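PDB 4JZA: uncharacterized protein from Legionella longbeachae NSW150, which dephosphorylates phosphoinositides, most likely taking the 3-phosphate off phosphatidylinositol 3-phosphate, and so probably acts on lipid metabolism in the interaction of this pathogen with its host. Local coordinates for residues 63-68 / 114-119; 69-74 / 680-685. All blocks are in the same frame, centred on the assembly; numbering follows the deposited sequence.

Contact 1: 63-68 / 114-119; sequences YPFSAK and ALNWGC
Trp117 lies against Tyr63 and Phe65, its indole meeting each in a different way. With the Tyr63 ring it is nearly parallel, the planes 6° apart, but the two are slid so far that they barely overlap; Tyr63 CD2 comes 3.6 Å from Trp117 CD1. The indole N-H reaches back to the chain of the same tyrosine, a weak hydrogen bond of 3.4 Å from Trp117 NE1 to Tyr63 O, which lies at the edge of the indole and in its plane. Phe65 CB lies over one indole face, 3.9 Å from the centroid of the five-membered ring (CH-pi), and the phenyl turns an edge toward the face of the six-membered ring, planes at 60°. A broad indole with one N-H at its rim can thus serve both rings and a carbonyl. One face of the phenyl receives Asn116 OD1, 3.1 Å above the plane and over its centre, the short amide steeply tilted to the ring. Phe65 reaches this place because its CG stands between the backbone N and the carbonyl carbon (chi1 57°).

Further out, Phe56, Leu59 and Ile60 of helix 41-62 pack on the indole, while Tyr63 OH makes a weak hydrogen bond to Glu315. Helix 95-116 ends at Gly118, whose positive phi glycine adopts easily. An aromatic cluster thus joins the exit of one helix to the Schellman motif closing another.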
ATOM      1  N   TYR A  63      13.356  -8.629  -4.624  1.00 48.37           N
ATOM      2  CA  TYR A  63      14.158  -7.428  -4.625  1.00 52.65           C
ATOM      3  C   TYR A  63      15.619  -7.745  -4.209  1.00 56.36           C
ATOM      4  O   TYR A  63      15.883  -8.124  -3.065  1.00 53.12           O
ATOM      5  CB  TYR A  63      13.468  -6.332  -3.786  1.00 48.84           C
ATOM      6  CG  TYR A  63      14.021  -4.925  -3.949  1.00 49.21           C
ATOM      7  CD1 TYR A  63      14.353  -4.416  -5.203  1.00 49.92           C
ATOM      8  CD2 TYR A  63      14.203  -4.084  -2.841  1.00 54.28           C
ATOM      9  CE1 TYR A  63      14.888  -3.138  -5.354  1.00 51.32           C
ATOM     10  CE2 TYR A  63      14.743  -2.783  -2.980  1.00 53.36           C
ATOM     11  CZ  TYR A  63      15.082  -2.323  -4.244  1.00 52.67           C
ATOM     12  OH  TYR A  63      15.603  -1.064  -4.459  1.00 46.05           O
ATOM     13  N   PRO A  64      16.574  -7.598  -5.167  1.00 64.89           N
ATOM     14  CA  PRO A  64      17.988  -7.784  -4.826  1.00 68.12           C
ATOM     15  C   PRO A  64      18.528  -6.775  -3.818  1.00 66.49           C
ATOM     16  O   PRO A  64      18.304  -5.565  -3.960  1.00 75.99           O
ATOM     17  CB  PRO A  64      18.706  -7.565  -6.170  1.00 68.37           C
ATOM     18  CG  PRO A  64      17.806  -6.655  -6.927  1.00 68.06           C
ATOM     19  CD  PRO A  64      16.437  -7.191  -6.585  1.00 64.36           C
ATOM     20  N   PHE A  65      19.257  -7.280  -2.828  1.00 67.35           N
ATOM     21  CA  PHE A  65      20.059  -6.455  -1.935  1.00 67.26           C
ATOM     22  C   PHE A  65      21.507  -6.691  -2.298  1.00 69.06           C
ATOM     23  O   PHE A  65      21.910  -7.832  -2.483  1.00 71.91           O
ATOM     24  CB  PHE A  65      19.806  -6.814  -0.477  1.00 67.85           C
ATOM     25  CG  PHE A  65      20.057  -8.253  -0.139  1.00 70.90           C
ATOM     26  CD1 PHE A  65      19.135  -9.237  -0.469  1.00 76.23           C
ATOM     27  CD2 PHE A  65      21.174  -8.611   0.567  1.00 76.36           C
ATOM     28  CE1 PHE A  65      19.355 -10.560  -0.128  1.00 82.31           C
ATOM     29  CE2 PHE A  65      21.392  -9.928   0.926  1.00 83.24           C
ATOM     30  CZ  PHE A  65      20.486 -10.906   0.575  1.00 84.69           C
ATOM     31  N   SER A  66      22.282  -5.616  -2.401  1.00 69.76           N
ATOM     32  CA  SER A  66      23.740  -5.707  -2.520  1.00 64.21           C
ATOM     33  C   SER A  66      24.389  -6.665  -1.464  1.00 61.87           C
ATOM     34  O   SER A  66      23.999  -6.678  -0.281  1.00 51.27           O
ATOM     35  CB  SER A  66      24.321  -4.297  -2.391  1.00 63.88           C
ATOM     36  OG  SER A  66      25.724  -4.336  -2.417  1.00 67.18           O
ATOM     37  N   ALA A  67      25.369  -7.467  -1.904  1.00 65.10           N
ATOM     38  CA  ALA A  67      26.080  -8.445  -1.013  1.00 73.19           C
ATOM     39  C   ALA A  67      27.073  -7.752  -0.078  1.00 69.77           C
ATOM     40  O   ALA A  67      27.521  -8.315   0.915  1.00 70.02           O
ATOM     41  CB  ALA A  67      26.802  -9.504  -1.835  1.00 72.52           C
ATOM     42  N   LYS A  68      27.386  -6.514  -0.422  1.00 67.72           N
ATOM     43  CA  LYS A  68      28.168  -5.618   0.401  1.00 68.91           C
ATOM     44  C   LYS A  68      27.434  -5.037   1.606  1.00 62.38           C
ATOM     45  O   LYS A  68      28.063  -4.442   2.468  1.00 64.16           O
ATOM     46  CB  LYS A  68      28.609  -4.425  -0.441  1.00 83.76           C
ATOM     47  CG  LYS A  68      29.403  -4.752  -1.701  1.00 95.08           C
ATOM     48  CD  LYS A  68      30.870  -4.420  -1.521  1.00111.17           C
ATOM     49  CE  LYS A  68      31.536  -4.124  -2.856  1.00120.66           C
ATOM     50  NZ  LYS A  68      32.896  -4.719  -2.873  1.00126.54           N
ATOM     51  N   ALA A 114      15.636  -2.674   7.055  1.00 45.29           N
ATOM     52  CA  ALA A 114      16.524  -1.521   6.958  1.00 43.00           C
ATOM     53  C   ALA A 114      17.997  -1.937   6.995  1.00 42.25           C
ATOM     54  O   ALA A 114      18.829  -1.347   6.295  1.00 41.52           O
ATOM     55  CB  ALA A 114      16.242  -0.549   8.066  1.00 45.46           C
ATOM     56  N   LEU A 115      18.313  -2.904   7.860  1.00 43.50           N
ATOM     57  CA  LEU A 115      19.638  -3.529   7.966  1.00 40.69           C
ATOM     58  C   LEU A 115      20.056  -4.248   6.692  1.00 45.23           C
ATOM     59  O   LEU A 115      21.039  -3.869   6.075  1.00 43.72           O
ATOM     60  CB  LEU A 115      19.661  -4.566   9.069  1.00 42.36           C
ATOM     61  CG  LEU A 115      20.989  -5.345   9.179  1.00 44.88           C
ATOM     62  CD1 LEU A 115      22.143  -4.381   9.423  1.00 42.80           C
ATOM     63  CD2 LEU A 115      20.930  -6.371  10.291  1.00 45.40           C
ATOM     64  N   ASN A 116      19.350  -5.304   6.302  1.00 50.05           N
ATOM     65  CA  ASN A 116      19.777  -6.042   5.121  1.00 54.52           C
ATOM     66  C   ASN A 116      19.723  -5.254   3.775  1.00 50.02           C
ATOM     67  O   ASN A 116      20.523  -5.503   2.871  1.00 52.18           O
ATOM     68  CB  ASN A 116      19.016  -7.352   4.987  1.00 62.64           C
ATOM     69  CG  ASN A 116      19.541  -8.230   3.840  1.00 71.11           C
ATOM     70  OD1 ASN A 116      18.858  -8.451   2.823  1.00 69.88           O
ATOM     71  ND2 ASN A 116      20.767  -8.737   4.003  1.00 82.40           N
ATOM     72  N   TRP A 117      18.832  -4.296   3.633  1.00 45.07           N
ATOM     73  CA  TRP A 117      18.752  -3.540   2.374  1.00 44.99           C
ATOM     74  C   TRP A 117      19.487  -2.202   2.484  1.00 48.41           C
ATOM     75  O   TRP A 117      19.569  -1.456   1.515  1.00 46.73           O
ATOM     76  CB  TRP A 117      17.282  -3.325   1.935  1.00 44.69           C
ATOM     77  CG  TRP A 117      16.743  -4.466   1.090  1.00 42.50           C
ATOM     78  CD1 TRP A 117      16.735  -4.543  -0.278  1.00 42.89           C
ATOM     79  CD2 TRP A 117      16.183  -5.693   1.566  1.00 39.26           C
ATOM     80  NE1 TRP A 117      16.205  -5.753  -0.674  1.00 45.42           N
ATOM     81  CE2 TRP A 117      15.877  -6.481   0.442  1.00 41.00           C
ATOM     82  CE3 TRP A 117      15.944  -6.206   2.828  1.00 38.05           C
ATOM     83  CZ2 TRP A 117      15.294  -7.730   0.544  1.00 39.98           C
ATOM     84  CZ3 TRP A 117      15.399  -7.454   2.934  1.00 40.50           C
ATOM     85  CH2 TRP A 117      15.061  -8.208   1.790  1.00 39.91           C
ATOM     86  N   GLY A 118      20.018  -1.903   3.666  1.00 49.72           N
ATOM     87  CA  GLY A 118      20.847  -0.719   3.850  1.00 51.17           C
ATOM     88  C   GLY A 118      20.098   0.564   3.587  1.00 49.89           C
ATOM     89  O   GLY A 118      20.578   1.413   2.859  1.00 52.18           O
ATOM     90  N   CYS A 119      18.939   0.691   4.215  1.00 46.79           N
ATOM     91  CA  CYS A 119      18.073   1.821   4.024  1.00 49.00           C
ATOM     92  C   CYS A 119      18.582   2.985   4.847  1.00 54.67           C
ATOM     93  O   CYS A 119      18.716   2.852   6.061  1.00 56.28           O
ATOM     94  CB  CYS A 119      16.654   1.468   4.490  1.00 46.95           C
ATOM     95  SG  CYS A 119      15.778   0.151   3.554  1.00 50.32           S
TER

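Contact 2: 69-74 / 680-685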
ATOM      1  N   ASN A  69      26.114  -5.139   1.690  1.00 62.62           N
ATOM      2  CA  ASN A  69      25.424  -4.560   2.862  1.00 56.36           C
ATOM      3  C   ASN A  69      25.689  -5.290   4.154  1.00 52.29           C
ATOM      4  O   ASN A  69      25.755  -4.657   5.198  1.00 45.86           O
ATOM      5  CB  ASN A  69      23.929  -4.550   2.651  1.00 61.43           C
ATOM      6  CG  ASN A  69      23.498  -3.541   1.626  1.00 61.68           C
ATOM      7  OD1 ASN A  69      24.244  -2.643   1.277  1.00 62.78           O
ATOM      8  ND2 ASN A  69      22.273  -3.670   1.165  1.00 60.28           N
ATOM      9  N   THR A  70      25.881  -6.611   4.080  1.00 51.89           N
ATOM     10  CA  THR A  70      25.792  -7.482   5.252  1.00 49.34           C
ATOM     11  C   THR A  70      26.318  -8.838   4.876  1.00 47.43           C
ATOM     12  O   THR A  70      26.080  -9.279   3.763  1.00 48.11           O
ATOM     13  CB  THR A  70      24.310  -7.623   5.665  1.00 52.23           C
ATOM     14  OG1 THR A  70      23.931  -6.473   6.408  1.00 57.22           O
ATOM     15  CG2 THR A  70      24.045  -8.752   6.542  1.00 52.09           C
ATOM     16  N   PRO A  71      27.010  -9.523   5.811  1.00 46.81           N
ATOM     17  CA  PRO A  71      27.424 -10.903   5.593  1.00 46.48           C
ATOM     18  C   PRO A  71      26.317 -11.947   5.826  1.00 47.19           C
ATOM     19  O   PRO A  71      26.603 -13.133   5.961  1.00 50.49           O
ATOM     20  CB  PRO A  71      28.514 -11.086   6.652  1.00 46.31           C
ATOM     21  CG  PRO A  71      27.971 -10.326   7.819  1.00 47.27           C
ATOM     22  CD  PRO A  71      27.356  -9.088   7.184  1.00 47.06           C
ATOM     23  N   LEU A  72      25.066 -11.537   5.898  1.00 48.15           N
ATOM     24  CA  LEU A  72      24.029 -12.443   6.285  1.00 46.63           C
ATOM     25  C   LEU A  72      23.409 -13.037   5.025  1.00 44.48           C
ATOM     26  O   LEU A  72      23.324 -12.379   3.982  1.00 41.02           O
ATOM     27  CB  LEU A  72      23.000 -11.708   7.115  1.00 50.67           C
ATOM     28  CG  LEU A  72      23.416 -11.104   8.459  1.00 52.10           C
ATOM     29  CD1 LEU A  72      22.230 -10.379   9.088  1.00 49.77           C
ATOM     30  CD2 LEU A  72      23.887 -12.181   9.419  1.00 55.13           C
ATOM     31  N   THR A  73      22.973 -14.285   5.127  1.00 44.58           N
ATOM     32  CA  THR A  73      22.409 -15.012   4.001  1.00 43.51           C
ATOM     33  C   THR A  73      20.896 -14.895   4.074  1.00 46.40           C
ATOM     34  O   THR A  73      20.285 -14.684   5.161  1.00 44.58           O
ATOM     35  CB  THR A  73      22.731 -16.517   4.083  1.00 46.69           C
ATOM     36  OG1 THR A  73      22.158 -17.083   5.280  1.00 46.56           O
ATOM     37  CG2 THR A  73      24.236 -16.745   4.134  1.00 46.79           C
ATOM     38  N   LYS A  74      20.284 -15.077   2.912  1.00 47.84           N
ATOM     39  CA  LYS A  74      18.864 -15.220   2.818  1.00 50.20           C
ATOM     40  C   LYS A  74      18.369 -16.271   3.808  1.00 49.81           C
ATOM     41  O   LYS A  74      17.379 -16.082   4.510  1.00 49.58           O
ATOM     42  CB  LYS A  74      18.478 -15.608   1.405  1.00 55.64           C
ATOM     43  CG  LYS A  74      18.691 -14.493   0.389  1.00 59.98           C
ATOM     44  CD  LYS A  74      18.116 -14.893  -0.959  1.00 64.80           C
ATOM     45  CE  LYS A  74      18.779 -14.118  -2.092  1.00 74.28           C
ATOM     46  NZ  LYS A  74      17.826 -13.875  -3.211  1.00 77.71           N
ATOM     47  N   ARG A 680      23.274 -10.168  16.723  1.00 44.47           N
ATOM     48  CA  ARG A 680      22.389 -11.276  17.096  1.00 45.12           C
ATOM     49  C   ARG A 680      22.309 -12.296  15.969  1.00 43.36           C
ATOM     50  O   ARG A 680      22.406 -13.506  16.225  1.00 39.66           O
ATOM     51  CB  ARG A 680      20.999 -10.766  17.408  1.00 47.64           C
ATOM     52  CG  ARG A 680      19.945 -11.860  17.419  1.00 51.17           C
ATOM     53  CD  ARG A 680      18.667 -11.398  18.053  1.00 50.25           C
ATOM     54  NE  ARG A 680      18.870 -11.283  19.490  1.00 55.37           N
ATOM     55  CZ  ARG A 680      18.334 -10.328  20.240  1.00 60.05           C
ATOM     56  NH1 ARG A 680      17.598  -9.357  19.690  1.00 58.33           N
ATOM     57  NH2 ARG A 680      18.585 -10.311  21.537  1.00 61.87           N
ATOM     58  N   LEU A 681      22.173 -11.781  14.745  1.00 39.48           N
ATOM     59  CA  LEU A 681      22.019 -12.592  13.563  1.00 39.60           C
ATOM     60  C   LEU A 681      23.332 -13.172  13.090  1.00 40.79           C
ATOM     61  O   LEU A 681      23.355 -14.270  12.532  1.00 39.79           O
ATOM     62  CB  LEU A 681      21.408 -11.753  12.418  1.00 41.53           C
ATOM     63  CG  LEU A 681      19.935 -11.314  12.538  1.00 41.24           C
ATOM     64  CD1 LEU A 681      19.442 -10.577  11.289  1.00 41.77           C
ATOM     65  CD2 LEU A 681      19.039 -12.507  12.833  1.00 40.48           C
ATOM     66  N   VAL A 682      24.442 -12.437  13.272  1.00 40.40           N
ATOM     67  CA  VAL A 682      25.751 -12.983  12.944  1.00 35.95           C
ATOM     68  C   VAL A 682      26.010 -14.165  13.844  1.00 37.71           C
ATOM     69  O   VAL A 682      26.461 -15.192  13.393  1.00 41.29           O
ATOM     70  CB  VAL A 682      26.821 -11.929  13.004  1.00 35.29           C
ATOM     71  CG1 VAL A 682      28.211 -12.526  13.138  1.00 37.06           C
ATOM     72  CG2 VAL A 682      26.754 -11.082  11.757  1.00 35.30           C
ATOM     73  N   ALA A 683      25.660 -14.080  15.111  1.00 39.38           N
ATOM     74  CA  ALA A 683      25.909 -15.211  15.979  1.00 42.66           C
ATOM     75  C   ALA A 683      25.043 -16.395  15.598  1.00 46.22           C
ATOM     76  O   ALA A 683      25.444 -17.529  15.790  1.00 48.26           O
ATOM     77  CB  ALA A 683      25.697 -14.850  17.426  1.00 41.68           C
ATOM     78  N   ARG A 684      23.841 -16.134  15.124  1.00 48.89           N
ATOM     79  CA  ARG A 684      22.933 -17.221  14.791  1.00 54.33           C
ATOM     80  C   ARG A 684      23.400 -17.888  13.497  1.00 50.76           C
ATOM     81  O   ARG A 684      23.412 -19.111  13.400  1.00 44.34           O
ATOM     82  CB  ARG A 684      21.461 -16.756  14.749  1.00 58.97           C
ATOM     83  CG  ARG A 684      20.685 -17.192  15.992  1.00 67.84           C
ATOM     84  CD  ARG A 684      19.964 -16.065  16.724  1.00 74.19           C
ATOM     85  NE  ARG A 684      18.550 -16.066  16.381  1.00 82.80           N
ATOM     86  CZ  ARG A 684      17.598 -15.487  17.100  1.00 82.73           C
ATOM     87  NH1 ARG A 684      17.878 -14.819  18.219  1.00 74.11           N
ATOM     88  NH2 ARG A 684      16.350 -15.572  16.678  1.00 91.04           N
ATOM     89  N   GLN A 685      23.849 -17.093  12.540  1.00 45.94           N
ATOM     90  CA  GLN A 685      24.478 -17.656  11.357  1.00 48.08           C
ATOM     91  C   GLN A 685      25.770 -18.476  11.651  1.00 49.67           C
ATOM     92  O   GLN A 685      25.982 -19.502  11.038  1.00 51.47           O
ATOM     93  CB  GLN A 685      24.766 -16.566  10.336  1.00 45.13           C
ATOM     94  CG  GLN A 685      25.251 -17.079   9.023  1.00 43.21           C
ATOM     95  CD  GLN A 685      25.203 -16.023   7.942  1.00 46.34           C
ATOM     96  OE1 GLN A 685      26.119 -15.835   7.254  1.00 46.16           O
ATOM     97  NE2 GLN A 685      24.236 -15.275   7.882  1.00 46.52           N
TER
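The loop that leads into helix 74-87, with Thr73 as its N-cap residue, rests on one face of helix 676-702, where Pro71, Leu72 and Thr73 meet Leu681, Val682 and Gln685. These three helix residues are spaced one and three positions apart, so they come round to the same side and receive the loop together.

Leu72 is the apolar centre. Its branched end divides its contacts: CD1 lies 3.6 Å from Leu681 CD1, and CD2 lies 3.9 Å from Val682 CG2. The CG is anti to the carbonyl carbon (chi1 -63°), and from there the two methyl branches reach the helix although the first bond of the side chain does not point at it. The leucines cross at about a right angle, and CD1 of Leu72 meets CB as well as CD1 of Leu681. Pro71 adds a more distant touch, its CG 4.2 Å from Val682 CG2, and as a rigid, nonpolar ring it suits the margin of this patch. Leu77 packs on both leucines and carries the apolar patch into helix 74-87, while Leu757, packed on Val682, carries it into helix 748-761.

Gln685 supplies the polar end. Its long chain is extended, with CG anti to the backbone N (chi1 -173°), and carries the amide group to the loop backbone around Leu72, between Pro71 and Thr73. There the end of the glutamine also lies against the Leu72 side chain, crossing it at a slant. Threonine suits the cap because its short side chain carries a hydroxyl within reach of the first helical turn: Thr73 OG1 accepts a hydrogen bond from Thr76 N.

Overall arrangement
From the N terminus, the chain leaves helix 41-62 and runs through 63-68 directly into 69-74, so both contacts draw on one connecting loop. Contact 1 closes first, when helix 95-116 ends at 114-119 and returns to that loop after 45 residues, mostly those of helices 74-87 and 95-116. Contact 2 closes only after some 600 residues, with helix 676-702. Because 69-74 precedes 114-119 and 680-685 follows it, the two closures cross. Their centres are about 12 Å apart, and a probable hydrogen bond from Asn69 ND2 to Asn116 O joins them. Together they tie the N-terminal helices to the C-terminal helical region.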